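Local coordinates for NADH dehydrogenase, putative (Plasmodium falciparum, PDB 5JWC), which probably oxidises NADH and passes the electrons through bound FAD to ubiquinone, as a single-polypeptide (type II) NADH dehydrogenase of the parasite, at residues 234-239 with 244-249; 461-464 with 468-471. One frame throughout, in Å; residues are numbered along the deposited sequence.

Interaction 1: 234-239 with 244-249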
# COMPACT_ATOMS: atom_id res chain seq x y z
N GLY A 234 9.80 17.32 29.23
CA GLY A 234 10.42 16.91 30.48
C GLY A 234 11.86 16.51 30.27
O GLY A 234 12.34 16.53 29.14
N ASN A 235 12.56 16.15 31.35
CA ASN A 235 13.96 15.76 31.25
C ASN A 235 14.19 14.35 30.69
O ASN A 235 15.29 14.03 30.25
CB ASN A 235 14.64 15.89 32.62
CG ASN A 235 16.11 15.49 32.59
OD1 ASN A 235 16.94 16.16 31.95
ND2 ASN A 235 16.44 14.38 33.24
N ASN A 236 13.15 13.51 30.71
CA ASN A 236 13.34 12.09 30.40
C ASN A 236 12.66 11.62 29.11
O ASN A 236 11.47 11.85 28.92
CB ASN A 236 12.81 11.23 31.55
CG ASN A 236 13.67 11.30 32.81
OD1 ASN A 236 14.82 11.70 32.77
ND2 ASN A 236 13.10 10.87 33.92
N LEU A 237 13.38 10.90 28.25
CA LEU A 237 12.70 10.09 27.24
C LEU A 237 12.05 8.91 27.99
O LEU A 237 12.60 8.46 29.00
CB LEU A 237 13.67 9.59 26.18
CG LEU A 237 14.38 10.72 25.45
CD1 LEU A 237 15.39 10.14 24.47
CD2 LEU A 237 13.33 11.56 24.74
N LEU A 238 10.92 8.41 27.49
CA LEU A 238 10.18 7.34 28.15
C LEU A 238 9.97 7.62 29.64
O LEU A 238 10.41 6.83 30.49
CB LEU A 238 10.90 5.99 27.97
CG LEU A 238 11.13 5.47 26.55
CD1 LEU A 238 11.78 4.10 26.59
CD2 LEU A 238 9.79 5.43 25.79
N PRO A 239 9.31 8.75 29.98
CA PRO A 239 9.19 9.15 31.39
C PRO A 239 8.31 8.20 32.23
O PRO A 239 8.49 8.15 33.44
CB PRO A 239 8.56 10.55 31.31
CG PRO A 239 7.78 10.55 30.01
CD PRO A 239 8.63 9.70 29.07
N ASN A 244 16.33 4.24 35.04
CA ASN A 244 17.42 3.55 34.35
C ASN A 244 17.10 3.34 32.86
O ASN A 244 17.99 3.44 32.01
CB ASN A 244 17.73 2.21 35.02
CG ASN A 244 18.64 2.35 36.22
OD1 ASN A 244 19.43 3.29 36.30
ND2 ASN A 244 18.56 1.41 37.15
N ILE A 245 15.84 3.03 32.55
CA ILE A 245 15.44 2.87 31.15
C ILE A 245 15.51 4.22 30.42
O ILE A 245 16.04 4.29 29.30
CB ILE A 245 14.03 2.25 31.03
CG1 ILE A 245 14.14 0.73 31.26
CG2 ILE A 245 13.42 2.52 29.62
CD1 ILE A 245 12.84 0.01 31.37
N SER A 246 15.02 5.28 31.05
CA SER A 246 15.13 6.62 30.46
C SER A 246 16.58 7.02 30.17
O SER A 246 16.88 7.55 29.09
CB SER A 246 14.49 7.67 31.38
OG SER A 246 13.11 7.43 31.51
N ASP A 247 17.49 6.76 31.10
CA ASP A 247 18.89 7.13 30.89
C ASP A 247 19.51 6.30 29.78
O ASP A 247 20.28 6.80 28.96
CB ASP A 247 19.74 6.96 32.16
CG ASP A 247 19.25 7.79 33.32
OD1 ASP A 247 18.64 8.85 33.11
OD2 ASP A 247 19.51 7.37 34.48
N PHE A 248 19.22 5.00 29.78
CA PHE A 248 19.75 4.10 28.75
C PHE A 248 19.23 4.50 27.36
O PHE A 248 19.98 4.44 26.37
CB PHE A 248 19.38 2.65 29.05
CG PHE A 248 19.79 1.69 27.98
CD1 PHE A 248 21.11 1.60 27.58
CD2 PHE A 248 18.85 0.86 27.38
CE1 PHE A 248 21.48 0.70 26.59
CE2 PHE A 248 19.21 -0.03 26.41
CZ PHE A 248 20.53 -0.11 26.00
N THR A 249 17.98 4.92 27.28
CA THR A 249 17.39 5.37 26.02
C THR A 249 18.07 6.64 25.49
O THR A 249 18.43 6.69 24.30
CB THR A 249 15.86 5.62 26.16
OG1 THR A 249 15.23 4.41 26.61
CG2 THR A 249 15.27 6.04 24.84
O HOH W 1 16.05 10.13 28.87
O HOH W 2 11.28 7.35 33.87

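Interaction 2: 461-464 with 468-471. With 4W0 (5-fluoro-3-methyl-2-{4-[4-(trifluoromethoxy)benzyl]phenyl}quinolin-4(1H)-one), chain M.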
# COMPACT_ATOMS: atom_id res chain seq x y z
N LEU A 461 6.76 -2.20 26.73
CA LEU A 461 7.89 -2.53 25.90
C LEU A 461 8.17 -1.38 24.96
O LEU A 461 7.24 -0.74 24.47
CB LEU A 461 7.59 -3.77 25.04
CG LEU A 461 8.34 -5.06 25.31
CD1 LEU A 461 7.74 -5.56 26.62
CD2 LEU A 461 8.09 -6.06 24.21
N ALA A 462 9.44 -1.14 24.65
CA ALA A 462 9.76 -0.14 23.64
C ALA A 462 11.03 -0.50 22.86
O ALA A 462 12.01 -0.95 23.45
CB ALA A 462 9.91 1.24 24.28
N TYR A 463 10.99 -0.31 21.55
CA TYR A 463 12.19 -0.45 20.72
C TYR A 463 12.91 0.90 20.63
O TYR A 463 12.29 1.92 20.30
CB TYR A 463 11.85 -0.97 19.32
CG TYR A 463 13.09 -1.10 18.47
CD1 TYR A 463 14.03 -2.09 18.73
CD2 TYR A 463 13.34 -0.22 17.42
CE1 TYR A 463 15.18 -2.21 17.98
CE2 TYR A 463 14.51 -0.32 16.66
CZ TYR A 463 15.42 -1.33 16.94
OH TYR A 463 16.57 -1.46 16.21
N ILE A 464 14.21 0.93 20.94
CA ILE A 464 14.90 2.22 21.03
C ILE A 464 16.11 2.35 20.10
O ILE A 464 16.95 3.25 20.26
CB ILE A 464 15.35 2.53 22.50
CG1 ILE A 464 16.45 1.58 22.97
CG2 ILE A 464 14.13 2.50 23.46
CD1 ILE A 464 17.10 2.02 24.28
N GLN A 468 18.27 -2.55 20.21
CA GLN A 468 17.99 -2.42 21.64
C GLN A 468 16.49 -2.28 21.97
O GLN A 468 15.80 -1.37 21.48
CB GLN A 468 18.76 -1.24 22.23
CG GLN A 468 20.23 -1.19 21.85
CD GLN A 468 20.98 -2.46 22.26
OE1 GLN A 468 20.95 -2.86 23.42
NE2 GLN A 468 21.64 -3.09 21.30
N VAL A 469 16.01 -3.21 22.78
CA VAL A 469 14.66 -3.17 23.31
C VAL A 469 14.71 -2.98 24.82
O VAL A 469 15.53 -3.61 25.51
CB VAL A 469 13.89 -4.45 22.96
CG1 VAL A 469 12.61 -4.56 23.81
CG2 VAL A 469 13.54 -4.50 21.45
N VAL A 470 13.86 -2.10 25.34
CA VAL A 470 13.69 -1.97 26.79
C VAL A 470 12.30 -2.44 27.19
O VAL A 470 11.36 -2.39 26.39
CB VAL A 470 13.92 -0.54 27.27
CG1 VAL A 470 15.34 -0.09 26.95
CG2 VAL A 470 12.89 0.41 26.62
N ALA A 471 12.18 -2.92 28.42
CA ALA A 471 10.88 -3.35 28.92
C ALA A 471 10.78 -3.08 30.41
O ALA A 471 11.71 -3.35 31.17
CB ALA A 471 10.66 -4.81 28.63
C1 4W0 M . 11.48 -3.50 16.04
C2 4W0 M . 12.53 -3.03 15.24
C3 4W0 M . 13.68 -3.83 15.04
C4 4W0 M . 13.78 -5.09 15.64
C5 4W0 M . 12.73 -5.56 16.43
C6 4W0 M . 11.58 -4.78 16.63
O1 4W0 M . 24.59 1.14 12.52
C7 4W0 M . 15.01 -5.94 15.41
C8 4W0 M . 16.10 -5.43 14.59
C9 4W0 M . 15.97 -4.10 13.97
C10 4W0 M . 17.04 -3.44 13.12
C11 4W0 M . 18.28 -3.14 13.67
C12 4W0 M . 19.26 -2.49 12.92
C13 4W0 M . 18.94 -2.13 11.63
C14 4W0 M . 17.71 -2.39 11.10
C15 4W0 M . 16.74 -3.03 11.84
O2 4W0 M . 15.10 -7.04 15.92
N 4W0 M . 14.79 -3.31 14.20
C16 4W0 M . 19.88 -1.43 10.69
C17 4W0 M . 21.10 -0.74 11.22
C18 4W0 M . 21.01 0.23 12.22
C19 4W0 M . 22.18 0.85 12.66
C20 4W0 M . 23.41 0.52 12.08
C21 4W0 M . 23.49 -0.44 11.07
C22 4W0 M . 22.33 -1.06 10.64
C23 4W0 M . 17.32 -6.30 14.38
F1 4W0 M . 12.82 -6.77 17.00
C24 4W0 M . 25.22 0.54 13.63
F2 4W0 M . 24.40 0.67 14.69
F3 4W0 M . 26.37 1.18 13.90
F4 4W0 M . 25.44 -0.75 13.36

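Interaction 1: 234-239 with 244-249
Asn236 meets Ser246 with the root of its side chain: CB lies 3.8 Å from the serine OG, while the amide is turned to Gln243, whose OE1 takes a hydrogen bond from ND2. At Leu237 the backbone does most of the work. Its carbonyl O accepts the hydroxyl of Ser246 at 2.8 Å from OG, approached almost end-on, with a C=O...OG angle of 164°. Its amide N reaches the helix through a water, which accepts from that N and donates to the carbonyl O of Ser246, so the serine is held to one residue from both its side chain and its backbone.

The segment belongs to the loop between strand 227-232 and helix 243-255. It follows a strand of the five-stranded parallel sheet, which probably forms the NADH-binding domain, as in other flavoproteins of the pyridine nucleotide-disulphide oxidoreductase family. The chain folds back against the first turns of the helix that follows it.

The side chain of Leu237 lies obliquely against that of Thr249, CB and CD1 both 4.1 Å from CG2; the same side chain also packs on Val201 of helix 198-218 and on Val260 of strand 259-262. The first side-chain bond of Leu238 is directed toward the helix, and CD1 rests against two residues one helical turn apart, 3.8 Å from Ile245 CG2 and 3.5 Å from Thr249 OG1. That hydroxyl is already engaged: with OG1 beside the backbone N (chi1 -58°), it turns back along the helix and donates to Ile245 O at 2.8 Å, from above the carbonyl plane. Ile245 O thereby serves two donors, the hydroxyl and the amide of Thr249. At Pro239 the link is again water-mediated, one molecule donating both to the proline O and to Ser246 OG.

Interaction 2: 461-464 with 468-471
Tyr463 carries its ring anti to the backbone N (chi1 180°), and the ring is brought edge-on to Val469, whose CG2 lies in the ring plane 3.7 Å from CD1. One face of the ring receives the fused benzo ring of the quinolone of the inhibitor RYL-552, with ligand C2 3.5 Å above the plane and over the ring centre. The phenol OH is held by Asp209 and the amide of His467, which fixes the ring's far end beside the ligand. Ile464 holds CG1 between the backbone N and carbonyl carbon (chi1 68°), which brings it to Gln468 CB at 3.7 Å, and CD1 goes on to Val470 CG1 at 3.8 Å. On the face opposite Tyr463, Val470 sets CG2 against Ala462 CB. Toward the other end of the pairing, Leu461 CD1 rests on the methyl of Ala471, 3.6 Å away, while helix 484-495 covers the leucine.

Backbone bonds lock this register. Ala462 and Val470 exchange N-H and carbonyl in both directions, each at 2.9 Å between N and O, and Ile464 N donates to Gln468 O nearly straight, at 173°. Leu461 with Ala471 and Tyr463 with Val469 are the flanking non-hydrogen-bonded pairs. The arrangement is an antiparallel beta hairpin, the first two strands of the three-stranded sheet in the NDH2 C-terminal domain, and through Tyr463 it forms one wall of an inhibitor pocket.

Both contacts are local in sequence, yet they illustrate two ways of tying neighbouring segments. Interaction 1, mostly buried but reaching the surface at Pro239, joins an irregular loop to a helix through a serine hydroxyl, bridging waters and leucine packing; interaction 2, with no exposed touching residue, joins two strands through paired backbone bonds, with apolar side-chain pairs on both faces. The two meet directly: Ile245 CG2 lies 3.7 Å from Val470 CG2, and Phe248 CE2 is 3.6 Å from Ile464 CD1, so the helix, together with Leu238 of the loop, packs on the side of the hairpin that bears Ala462 and Val470. The opposite face, bearing Leu461, Tyr463 and Val469, meets helix 484-495, helix 198-218 and the inhibitor.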